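PDB 2YP6: thioredoxin family protein from Streptococcus pneumoniae, which probably acts as a surface-exposed thiol-disulfide oxidoreductase of the thioredoxin fold, contributing to resistance against extracellular oxidative stress and to virulence. Local coordinates for residues Met92-Ala95 with Asp101-Ile104; Ile164-Phe169 with Glu178-Glu183; Ser65-Lys70 with Glu103-Ile108. All blocks are in the same frame, centred on the assembly; numbering follows the deposited sequence.

Interaction 1 of 3, residues Met92-Ala95 with Asp101-Ile104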
ATOM      1  N   MET A  92       0.855   6.329   9.169  1.00 14.28           N
ATOM      2  CA  MET A  92      -0.098   6.366  10.291  1.00 14.50           C
ATOM      3  C   MET A  92      -0.675   7.747  10.539  1.00 16.55           C
ATOM      4  O   MET A  92      -1.879   7.860  10.818  1.00 15.20           O
ATOM      5  CB  MET A  92       0.502   5.784  11.566  1.00 15.44           C
ATOM      6  CG  MET A  92       0.850   4.313  11.400  1.00 14.85           C
ATOM      7  SD  MET A  92       1.810   3.668  12.768  1.00 15.43           S
ATOM      8  CE  MET A  92       0.786   4.104  14.150  1.00 16.30           C
ATOM      9  N   GLU A  93       0.151   8.800  10.456  1.00 15.53           N
ATOM     10  CA  GLU A  93      -0.379  10.169  10.504  1.00 16.92           C
ATOM     11  C   GLU A  93      -1.491  10.390   9.486  1.00 18.79           C
ATOM     12  O   GLU A  93      -2.540  11.006   9.778  1.00 17.69           O
ATOM     13  CB  GLU A  93       0.703  11.215  10.205  1.00 18.35           C
ATOM     14  CG  GLU A  93       1.632  11.527  11.345  1.00 17.96           C
ATOM     15  CD  GLU A  93       2.744  12.482  10.955  1.00 18.74           C
ATOM     16  OE1 GLU A  93       3.334  12.364   9.859  1.00 26.89           O
ATOM     17  OE2 GLU A  93       3.049  13.354  11.765  1.00 23.28           O
ATOM     18  N   LEU A  94      -1.230   9.948   8.266  1.00 17.42           N
ATOM     19  CA  LEU A  94      -2.189  10.117   7.192  1.00 15.53           C
ATOM     20  C   LEU A  94      -3.455   9.333   7.488  1.00 14.88           C
ATOM     21  O   LEU A  94      -4.568   9.854   7.306  1.00 18.24           O
ATOM     22  CB  LEU A  94      -1.571   9.683   5.866  1.00 16.12           C
ATOM     23  CG  LEU A  94      -2.284  10.129   4.594  1.00 19.82           C
ATOM     24  CD1 LEU A  94      -2.342  11.644   4.534  1.00 21.18           C
ATOM     25  CD2 LEU A  94      -1.570   9.574   3.406  1.00 16.53           C
ATOM     26  N   ALA A  95      -3.308   8.106   7.972  1.00 14.18           N
ATOM     27  CA  ALA A  95      -4.475   7.270   8.248  1.00 16.81           C
ATOM     28  C   ALA A  95      -5.363   7.872   9.334  1.00 19.05           C
ATOM     29  O   ALA A  95      -6.580   7.694   9.321  1.00 18.69           O
ATOM     30  CB  ALA A  95      -4.065   5.873   8.611  1.00 15.86           C
ATOM     31  N   ASP A 101     -10.877  11.232   1.134  1.00 26.03           N
ATOM     32  CA  ASP A 101     -11.612  10.579   0.058  1.00 28.26           C
ATOM     33  C   ASP A 101     -10.771   9.455  -0.546  1.00 24.81           C
ATOM     34  O   ASP A 101     -11.116   8.906  -1.626  1.00 21.18           O
ATOM     35  CB  ASP A 101     -12.083  11.580  -1.006  1.00 26.67           C
ATOM     36  CG  ASP A 101     -10.940  12.214  -1.781  1.00 24.13           C
ATOM     37  OD1 ASP A 101      -9.759  12.069  -1.386  1.00 23.30           O
ATOM     38  OD2 ASP A 101     -11.224  12.854  -2.801  1.00 25.76           O
ATOM     39  N   PHE A 102      -9.697   9.094   0.161  1.00 19.03           N
ATOM     40  CA  PHE A 102      -8.897   7.949  -0.220  1.00 17.46           C
ATOM     41  C   PHE A 102      -8.734   6.934   0.918  1.00 16.34           C
ATOM     42  O   PHE A 102      -8.809   7.280   2.083  1.00 18.08           O
ATOM     43  CB  PHE A 102      -7.512   8.374  -0.730  1.00 16.66           C
ATOM     44  CG  PHE A 102      -6.664   9.104   0.277  1.00 16.22           C
ATOM     45  CD1 PHE A 102      -6.772  10.479   0.428  1.00 19.37           C
ATOM     46  CD2 PHE A 102      -5.714   8.425   1.029  1.00 15.41           C
ATOM     47  CE1 PHE A 102      -5.969  11.161   1.331  1.00 20.83           C
ATOM     48  CE2 PHE A 102      -4.908   9.108   1.935  1.00 17.08           C
ATOM     49  CZ  PHE A 102      -5.051  10.487   2.075  1.00 18.55           C
ATOM     50  N   GLU A 103      -8.526   5.692   0.531  1.00 15.50           N
ATOM     51  CA  GLU A 103      -8.238   4.592   1.432  1.00 14.56           C
ATOM     52  C   GLU A 103      -6.765   4.266   1.312  1.00 15.36           C
ATOM     53  O   GLU A 103      -6.200   4.313   0.210  1.00 14.42           O
ATOM     54  CB  GLU A 103      -9.057   3.373   1.020  1.00 19.42           C
ATOM     55  CG  GLU A 103      -8.546   2.020   1.540  1.00 32.86           C
ATOM     56  CD  GLU A 103      -9.022   1.674   2.966  1.00 42.39           C
ATOM     57  OE1 GLU A 103     -10.014   2.301   3.431  1.00 33.78           O
ATOM     58  OE2 GLU A 103      -8.386   0.775   3.607  1.00 33.13           O
ATOM     59  N   ILE A 104      -6.160   3.896   2.428  1.00 12.48           N
ATOM     60  CA  ILE A 104      -4.786   3.423   2.450  1.00 11.40           C
ATOM     61  C   ILE A 104      -4.714   1.891   2.525  1.00 11.08           C
ATOM     62  O   ILE A 104      -5.353   1.265   3.394  1.00 11.29           O
ATOM     63  CB  ILE A 104      -4.019   4.015   3.660  1.00 11.26           C
ATOM     64  CG1 ILE A 104      -3.987   5.534   3.554  1.00 13.21           C
ATOM     65  CG2 ILE A 104      -2.654   3.416   3.743  1.00 11.29           C
ATOM     66  CD1 ILE A 104      -3.797   6.251   4.880  1.00 14.82           C
TER
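Leu94 meets the Phe102 ring at its edge rather than over a face. Its CG lies in the ring plane, and the nearest approach is from Leu94 CD2 to Phe102 CE2, at 3.7 Å. The branch point takes part as well, with Leu94 CG 3.8 Å from Phe102 CZ, and Leu94 CD1 lies equally far from that same CZ at 3.8 Å. The isopropyl end thus lies against the CE2–CZ edge, with CG and CD1 near the ring plane and CD2 offset to one side of it, and the two side chains cross at roughly a right angle. For the leucine this follows from its first torsion (chi1 -164°), which sets CG opposite the backbone N and directs the fork out of the helix toward the strand. Phe102 starts less directly: its CB points across the line to the helix, and chi1 of 62° places the ring between its own N and carbonyl carbon, which brings CE2 and CZ within reach.

Ile104 approaches by a single branch. Its CD1 ends 3.6 Å from Ala95 CA and 3.8 Å from Ala95 CB, so the methyl presses on the helix backbone as much as on the alanine side chain. The small Ala95 leaves the two CA atoms, of Ala95 and Ile104, only 7.0 Å apart. No hydrogen bond spans the contact, which is wholly apolar packing.

Helix 88-96 here packs against the start of strand 102-108, the last step of the beta-alpha-beta crossover from strand 71-76 to its parallel neighbour in the thioredoxin fold. Tyr73 of strand 71-76 touches both Leu94 and Phe102, while helix 174-182 flanks the pair, its Glu178 against Leu94.

Interaction 2 of 3, residues Ile164-Phe169 with Glu178-Glu183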
ATOM      1  N   ILE A 164      -4.629   4.313 -12.481  1.00 11.73           N
ATOM      2  CA  ILE A 164      -3.431   4.839 -11.858  1.00 11.05           C
ATOM      3  C   ILE A 164      -3.349   6.350 -12.136  1.00 11.44           C
ATOM      4  O   ILE A 164      -3.329   6.787 -13.299  1.00 12.49           O
ATOM      5  CB  ILE A 164      -2.173   4.110 -12.340  1.00 11.39           C
ATOM      6  CG1 ILE A 164      -2.220   2.649 -11.885  1.00 13.45           C
ATOM      7  CG2 ILE A 164      -0.928   4.824 -11.785  1.00 12.88           C
ATOM      8  CD1 ILE A 164      -1.074   1.794 -12.436  1.00 19.42           C
ATOM      9  N   GLY A 165      -3.321   7.146 -11.077  1.00 14.45           N
ATOM     10  CA  GLY A 165      -3.184   8.596 -11.209  1.00 15.60           C
ATOM     11  C   GLY A 165      -1.757   9.073 -11.053  1.00 13.93           C
ATOM     12  O   GLY A 165      -1.281   9.874 -11.859  1.00 14.08           O
ATOM     13  N   LYS A 166      -1.063   8.581 -10.026  1.00 13.78           N
ATOM     14  CA  LYS A 166       0.350   8.896  -9.833  1.00 11.33           C
ATOM     15  C   LYS A 166       1.101   7.670  -9.370  1.00 13.62           C
ATOM     16  O   LYS A 166       0.504   6.769  -8.807  1.00 11.24           O
ATOM     17  CB  LYS A 166       0.556   9.985  -8.777  1.00 13.27           C
ATOM     18  CG  LYS A 166      -0.052  11.320  -9.141  1.00 14.83           C
ATOM     19  CD  LYS A 166       0.906  12.471  -8.852  1.00 18.06           C
ATOM     20  CE  LYS A 166       0.256  13.824  -9.112  1.00 14.23           C
ATOM     21  NZ  LYS A 166       1.226  14.915  -8.935  1.00 19.20           N
ATOM     22  N   ILE A 167       2.403   7.665  -9.621  1.00 13.34           N
ATOM     23  CA  ILE A 167       3.312   6.661  -9.106  1.00 14.07           C
ATOM     24  C   ILE A 167       4.490   7.394  -8.479  1.00 13.32           C
ATOM     25  O   ILE A 167       5.040   8.333  -9.062  1.00 12.87           O
ATOM     26  CB  ILE A 167       3.863   5.746 -10.229  1.00 17.51           C
ATOM     27  CG1 ILE A 167       2.722   5.158 -11.070  1.00 16.58           C
ATOM     28  CG2 ILE A 167       4.722   4.620  -9.611  1.00 18.90           C
ATOM     29  CD1 ILE A 167       3.186   4.484 -12.308  1.00 16.64           C
ATOM     30  N   GLN A 168       4.917   6.925  -7.320  1.00 11.56           N
ATOM     31  CA  GLN A 168       6.065   7.492  -6.643  1.00 12.29           C
ATOM     32  C   GLN A 168       7.042   6.377  -6.261  1.00 12.84           C
ATOM     33  O   GLN A 168       6.646   5.385  -5.662  1.00 13.73           O
ATOM     34  CB  GLN A 168       5.599   8.239  -5.394  1.00 13.70           C
ATOM     35  CG  GLN A 168       6.756   8.980  -4.691  1.00 16.79           C
ATOM     36  CD  GLN A 168       6.998  10.381  -5.249  1.00 18.81           C
ATOM     37  OE1 GLN A 168       6.218  10.909  -6.063  1.00 22.34           O
ATOM     38  NE2 GLN A 168       8.052  11.014  -4.765  1.00 29.24           N
ATOM     39  N   PHE A 169       8.295   6.543  -6.651  1.00 14.09           N
ATOM     40  CA  PHE A 169       9.382   5.630  -6.292  1.00 14.95           C
ATOM     41  C   PHE A 169      10.021   6.215  -5.043  1.00 15.47           C
ATOM     42  O   PHE A 169      10.444   7.370  -5.016  1.00 16.39           O
ATOM     43  CB  PHE A 169      10.367   5.493  -7.461  1.00 16.68           C
ATOM     44  CG  PHE A 169       9.696   5.061  -8.739  1.00 18.23           C
ATOM     45  CD1 PHE A 169       9.237   3.750  -8.890  1.00 21.71           C
ATOM     46  CD2 PHE A 169       9.485   5.956  -9.776  1.00 23.14           C
ATOM     47  CE1 PHE A 169       8.597   3.342 -10.059  1.00 24.42           C
ATOM     48  CE2 PHE A 169       8.831   5.556 -10.931  1.00 25.57           C
ATOM     49  CZ  PHE A 169       8.374   4.254 -11.065  1.00 24.89           C
ATOM     50  N   GLU A 178      -1.634  14.121  -0.490  1.00 14.66           N
ATOM     51  CA  GLU A 178      -2.910  14.819  -0.374  1.00 15.38           C
ATOM     52  C   GLU A 178      -3.125  15.706  -1.581  1.00 17.73           C
ATOM     53  O   GLU A 178      -4.208  15.708  -2.166  1.00 20.65           O
ATOM     54  CB  GLU A 178      -2.966  15.634   0.934  1.00 19.31           C
ATOM     55  CG  GLU A 178      -3.065  14.723   2.170  1.00 17.91           C
ATOM     56  CD  GLU A 178      -2.875  15.431   3.514  1.00 32.32           C
ATOM     57  OE1 GLU A 178      -2.059  16.365   3.623  1.00 36.41           O
ATOM     58  OE2 GLU A 178      -3.548  15.037   4.475  1.00 37.25           O
ATOM     59  N   ALA A 179      -2.096  16.468  -1.948  1.00 18.63           N
ATOM     60  CA  ALA A 179      -2.169  17.335  -3.111  1.00 20.82           C
ATOM     61  C   ALA A 179      -2.461  16.521  -4.380  1.00 19.83           C
ATOM     62  O   ALA A 179      -3.293  16.916  -5.210  1.00 20.88           O
ATOM     63  CB  ALA A 179      -0.862  18.145  -3.258  1.00 23.34           C
ATOM     64  N   ALA A 180      -1.801  15.369  -4.506  1.00 18.23           N
ATOM     65  CA  ALA A 180      -1.956  14.500  -5.675  1.00 17.81           C
ATOM     66  C   ALA A 180      -3.396  14.021  -5.789  1.00 17.45           C
ATOM     67  O   ALA A 180      -3.996  14.068  -6.859  1.00 18.82           O
ATOM     68  CB  ALA A 180      -0.993  13.300  -5.591  1.00 16.97           C
ATOM     69  N   PHE A 181      -3.957  13.545  -4.683  1.00 14.86           N
ATOM     70  CA  PHE A 181      -5.327  13.061  -4.716  1.00 14.49           C
ATOM     71  C   PHE A 181      -6.328  14.170  -5.085  1.00 19.30           C
ATOM     72  O   PHE A 181      -7.370  13.910  -5.730  1.00 18.81           O
ATOM     73  CB  PHE A 181      -5.683  12.405  -3.397  1.00 14.03           C
ATOM     74  CG  PHE A 181      -5.131  11.021  -3.235  1.00 12.97           C
ATOM     75  CD1 PHE A 181      -5.363  10.031  -4.183  1.00 12.26           C
ATOM     76  CD2 PHE A 181      -4.394  10.685  -2.103  1.00 16.02           C
ATOM     77  CE1 PHE A 181      -4.890   8.747  -4.006  1.00 13.89           C
ATOM     78  CE2 PHE A 181      -3.913   9.416  -1.920  1.00 15.41           C
ATOM     79  CZ  PHE A 181      -4.159   8.434  -2.873  1.00 14.37           C
ATOM     80  N   LYS A 182      -6.018  15.406  -4.717  1.00 20.56           N
ATOM     81  CA  LYS A 182      -6.863  16.526  -5.124  1.00 23.85           C
ATOM     82  C   LYS A 182      -6.869  16.765  -6.624  1.00 25.02           C
ATOM     83  O   LYS A 182      -7.867  17.266  -7.166  1.00 26.18           O
ATOM     84  CB  LYS A 182      -6.453  17.811  -4.411  1.00 22.39           C
ATOM     85  CG  LYS A 182      -6.852  17.824  -2.983  1.00 53.86           C
ATOM     86  CD  LYS A 182      -6.400  19.088  -2.307  1.00 58.42           C
ATOM     87  CE  LYS A 182      -6.762  19.047  -0.844  1.00 54.96           C
ATOM     88  NZ  LYS A 182      -5.632  18.554  -0.028  1.00 42.79           N
ATOM     89  N   GLU A 183      -5.777  16.432  -7.309  1.00 24.01           N
ATOM     90  CA  GLU A 183      -5.711  16.664  -8.756  1.00 32.51           C
ATOM     91  C   GLU A 183      -6.177  15.463  -9.595  1.00 30.56           C
ATOM     92  O   GLU A 183      -6.112  15.493 -10.826  1.00 39.19           O
ATOM     93  CB  GLU A 183      -4.311  17.171  -9.197  1.00 44.09           C
ATOM     94  CG  GLU A 183      -3.092  16.283  -8.897  1.00 48.55           C
ATOM     95  CD  GLU A 183      -1.789  16.798  -9.575  1.00 44.15           C
ATOM     96  OE1 GLU A 183      -1.791  16.968 -10.805  1.00 36.01           O
ATOM     97  OE2 GLU A 183      -0.767  17.038  -8.889  1.00 50.39           O
TER
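The carboxylate of Glu183 receives the ammonium group of Lys166 over its flat side. Lys166 NZ is 2.9 Å from Glu183 OE2 and stands 64° out of the carboxylate plane, so the salt bridge includes a hydrogen bond made from above the group. It rests on one oxygen, for Glu183 OE1 is 4.1 Å from Lys166 NZ. The preceding methylene leans on the same side chain, with Lys166 CE 3.4 Å from Glu183 OE2. The two side chains cross at about a right angle. On the glutamate, chi1 of 59° turns CG in between its own N and carbonyl carbon, and the extended chain beyond carries the acid back to the strand.

Strand 164-169 is the outermost strand at its side of the central sheet, and helix 174-182, which follows it, packs on one face; this strand-then-helix order closes the thioredoxin fold. Gly165 and Lys166 both face Leu157 on the neighbouring antiparallel strand, a classic beta bulge placed just where the lysine leaves for the helix.

Below the charged end the lysine methylenes cover Ala180, whose CB lies 3.8 Å from Lys166 CE and 3.9 Å from Lys166 CD. That methyl is buried and also touches Leu157. The bend at chi2 (-135°) lays the methylenes over it before NZ reaches the acid. Within 178-183, Glu183 N donates to Ala180 O at 3.0 Å, helping to hold the backbone from which the glutamate departs. Lys166 and Glu183 both touch crystal neighbours, so packing in the lattice may influence their conformations.

Interaction 3 of 3, residues Ser65-Lys70 with Glu103-Ile108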
ATOM      1  N   SER A  65     -11.231  -4.049  -5.881  1.00 19.87           N
ATOM      2  CA  SER A  65     -12.584  -3.744  -6.344  1.00 22.69           C
ATOM      3  C   SER A  65     -13.514  -3.413  -5.174  1.00 27.87           C
ATOM      4  O   SER A  65     -14.590  -2.851  -5.366  1.00 29.16           O
ATOM      5  CB  SER A  65     -13.145  -4.928  -7.155  1.00 23.99           C
ATOM      6  OG  SER A  65     -13.293  -6.101  -6.359  1.00 29.67           O
ATOM      7  N   ASP A  66     -13.100  -3.738  -3.954  1.00 22.80           N
ATOM      8  CA  ASP A  66     -13.889  -3.341  -2.790  1.00 24.58           C
ATOM      9  C   ASP A  66     -13.919  -1.806  -2.689  1.00 24.18           C
ATOM     10  O   ASP A  66     -14.795  -1.250  -2.050  1.00 26.44           O
ATOM     11  CB  ASP A  66     -13.295  -3.903  -1.489  1.00 24.23           C
ATOM     12  CG  ASP A  66     -13.468  -5.416  -1.345  1.00 25.27           C
ATOM     13  OD1 ASP A  66     -14.363  -5.990  -1.992  1.00 27.29           O
ATOM     14  OD2 ASP A  66     -12.697  -6.028  -0.566  1.00 24.43           O
ATOM     15  N   PHE A  67     -12.948  -1.145  -3.319  1.00 21.66           N
ATOM     16  CA  PHE A  67     -12.738   0.294  -3.148  1.00 16.17           C
ATOM     17  C   PHE A  67     -13.148   1.118  -4.361  1.00 11.80           C
ATOM     18  O   PHE A  67     -12.744   2.270  -4.515  1.00 16.84           O
ATOM     19  CB  PHE A  67     -11.269   0.552  -2.799  1.00 16.51           C
ATOM     20  CG  PHE A  67     -10.877  -0.085  -1.519  1.00 18.04           C
ATOM     21  CD1 PHE A  67     -11.134   0.540  -0.320  1.00 25.13           C
ATOM     22  CD2 PHE A  67     -10.355  -1.368  -1.513  1.00 22.27           C
ATOM     23  CE1 PHE A  67     -10.813  -0.087   0.881  1.00 32.06           C
ATOM     24  CE2 PHE A  67     -10.021  -1.992  -0.329  1.00 17.55           C
ATOM     25  CZ  PHE A  67     -10.276  -1.361   0.868  1.00 20.32           C
ATOM     26  N   LYS A  68     -14.032   0.553  -5.167  1.00 18.43           N
ATOM     27  CA  LYS A  68     -14.554   1.273  -6.321  1.00 22.20           C
ATOM     28  C   LYS A  68     -15.182   2.569  -5.869  1.00 18.50           C
ATOM     29  O   LYS A  68     -15.945   2.606  -4.882  1.00 19.55           O
ATOM     30  CB  LYS A  68     -15.545   0.411  -7.089  1.00 27.33           C
ATOM     31  CG  LYS A  68     -14.803  -0.349  -8.184  1.00 40.27           C
ATOM     32  CD  LYS A  68     -15.647  -1.379  -8.853  1.00 43.17           C
ATOM     33  CE  LYS A  68     -15.770  -1.049 -10.303  1.00 49.48           C
ATOM     34  NZ  LYS A  68     -14.454  -1.242 -10.979  1.00 48.60           N
ATOM     35  N   GLY A  69     -14.804   3.637  -6.565  1.00 17.81           N
ATOM     36  CA  GLY A  69     -15.249   4.982  -6.232  1.00 18.31           C
ATOM     37  C   GLY A  69     -14.406   5.701  -5.196  1.00 17.07           C
ATOM     38  O   GLY A  69     -14.556   6.911  -5.012  1.00 17.53           O
ATOM     39  N   LYS A  70     -13.551   4.974  -4.480  1.00 15.28           N
ATOM     40  CA  LYS A  70     -12.615   5.582  -3.540  1.00 14.09           C
ATOM     41  C   LYS A  70     -11.254   5.662  -4.206  1.00 16.96           C
ATOM     42  O   LYS A  70     -10.852   4.733  -4.893  1.00 15.73           O
ATOM     43  CB  LYS A  70     -12.469   4.754  -2.240  1.00 15.98           C
ATOM     44  CG  LYS A  70     -13.751   4.572  -1.432  1.00 24.25           C
ATOM     45  CD  LYS A  70     -14.363   5.916  -1.044  1.00 46.51           C
ATOM     46  CE  LYS A  70     -13.652   6.591   0.129  1.00 53.49           C
ATOM     47  NZ  LYS A  70     -14.380   7.844   0.535  1.00 56.63           N
ATOM     48  N   GLU A 103      -8.526   5.692   0.531  1.00 15.50           N
ATOM     49  CA  GLU A 103      -8.238   4.592   1.432  1.00 14.56           C
ATOM     50  C   GLU A 103      -6.765   4.266   1.312  1.00 15.36           C
ATOM     51  O   GLU A 103      -6.200   4.313   0.210  1.00 14.42           O
ATOM     52  CB  GLU A 103      -9.057   3.373   1.020  1.00 19.42           C
ATOM     53  CG  GLU A 103      -8.546   2.020   1.540  1.00 32.86           C
ATOM     54  CD  GLU A 103      -9.022   1.674   2.966  1.00 42.39           C
ATOM     55  OE1 GLU A 103     -10.014   2.301   3.431  1.00 33.78           O
ATOM     56  OE2 GLU A 103      -8.386   0.775   3.607  1.00 33.13           O
ATOM     57  N   ILE A 104      -6.160   3.896   2.428  1.00 12.48           N
ATOM     58  CA  ILE A 104      -4.786   3.423   2.450  1.00 11.40           C
ATOM     59  C   ILE A 104      -4.714   1.891   2.525  1.00 11.08           C
ATOM     60  O   ILE A 104      -5.353   1.265   3.394  1.00 11.29           O
ATOM     61  CB  ILE A 104      -4.019   4.015   3.660  1.00 11.26           C
ATOM     62  CG1 ILE A 104      -3.987   5.534   3.554  1.00 13.21           C
ATOM     63  CG2 ILE A 104      -2.654   3.416   3.743  1.00 11.29           C
ATOM     64  CD1 ILE A 104      -3.797   6.251   4.880  1.00 14.82           C
ATOM     65  N   LEU A 105      -3.923   1.305   1.624  1.00 10.63           N
ATOM     66  CA  LEU A 105      -3.653  -0.133   1.608  1.00 10.25           C
ATOM     67  C   LEU A 105      -2.170  -0.313   1.391  1.00 10.26           C
ATOM     68  O   LEU A 105      -1.565   0.384   0.563  1.00 11.23           O
ATOM     69  CB  LEU A 105      -4.359  -0.858   0.459  1.00 11.29           C
ATOM     70  CG  LEU A 105      -5.880  -0.870   0.439  1.00 15.11           C
ATOM     71  CD1 LEU A 105      -6.381  -1.568  -0.826  1.00 15.12           C
ATOM     72  CD2 LEU A 105      -6.426  -1.530   1.677  1.00 15.98           C
ATOM     73  N   THR A 106      -1.573  -1.231   2.140  1.00 10.18           N
ATOM     74  CA  THR A 106      -0.171  -1.551   1.918  1.00  8.81           C
ATOM     75  C   THR A 106      -0.060  -3.036   1.655  1.00 10.97           C
ATOM     76  O   THR A 106      -0.909  -3.791   2.104  1.00 10.18           O
ATOM     77  CB  THR A 106       0.749  -1.113   3.069  1.00 11.60           C
ATOM     78  OG1 THR A 106       0.711  -2.080   4.131  1.00 13.60           O
ATOM     79  CG2 THR A 106       0.354   0.276   3.581  1.00 13.22           C
ATOM     80  N   VAL A 107       0.989  -3.420   0.927  1.00 10.23           N
ATOM     81  CA  VAL A 107       1.216  -4.788   0.498  1.00  9.07           C
ATOM     82  C   VAL A 107       2.655  -5.222   0.799  1.00  9.21           C
ATOM     83  O   VAL A 107       3.615  -4.508   0.465  1.00 10.88           O
ATOM     84  CB  VAL A 107       0.961  -4.946  -1.019  1.00 10.05           C
ATOM     85  CG1 VAL A 107       0.999  -6.444  -1.420  1.00 12.91           C
ATOM     86  CG2 VAL A 107      -0.365  -4.280  -1.445  1.00 13.79           C
ATOM     87  N   ILE A 108       2.787  -6.378   1.442  1.00 11.43           N
ATOM     88  CA  ILE A 108       4.079  -7.042   1.607  1.00 11.41           C
ATOM     89  C   ILE A 108       3.982  -8.417   0.948  1.00 13.60           C
ATOM     90  O   ILE A 108       2.903  -8.881   0.605  1.00 12.61           O
ATOM     91  CB  ILE A 108       4.502  -7.194   3.084  1.00 11.76           C
ATOM     92  CG1 ILE A 108       3.539  -8.103   3.819  1.00 11.89           C
ATOM     93  CG2 ILE A 108       4.571  -5.851   3.777  1.00 12.55           C
ATOM     94  CD1 ILE A 108       4.014  -8.608   5.178  1.00 15.01           C
TER
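Phe67 and Leu105 reach for each other from opposite directions and supply the apolar part of the contact. Phe67 CE2 is 3.7 Å from Leu105 CD1, and the second methyl follows, with Leu105 CD2 3.9 Å from Phe67 CZ. The methyl CD1 approaches the ring on a slant.

The other side of the ring outline meets Glu103, mainly through its aliphatic part: Glu103 CB is 3.8 Å from Phe67 CD1. As modelled, the glutamate, bent at chi2 (84°), passes the ring obliquely, its carboxylate plane 34° from the ring plane; the still closer CG approach is too short to be trusted, so this detail is doubtful.

No hydrogen bond crosses the contact; within the loop Lys70 N donates to Phe67 O at 2.8 Å and closes a type II beta turn, and Gly69 takes the positive phi (87°) of its third position. The turn leads straight into strand 71-76.

Phe67 also rests on Val72 of that strand, beside Leu105 on Leu74, so Phe67 covers part of this face of the central sheet, over strands 71-76 and 102-108. On the other face of strand 102-108, Ile104 and Thr106 touch Leu91 of helix 88-96.

Strand 102-108 serves both interaction 1 and interaction 3, which lie on its two faces: Ile104 faces helix 88-96, whereas Glu103 and Leu105 face the 65-70 loop. Interaction 1 is the most buried and purely apolar. Interaction 3 is partly buried, with one leucine in the interior and a glutamate toward the outside sharing a single aromatic ring. Interaction 2 lies at the sheet's edge and differs most in chemistry, a salt bridge over a buried alanine methyl. It nevertheless joins the core of interaction 1, because the rings of Phe181 and Phe102 stack, Phe181 CD2 lying 3.5 Å from Phe102 CD1. Interactions 2 and 3 do not touch; the common sheet connects them.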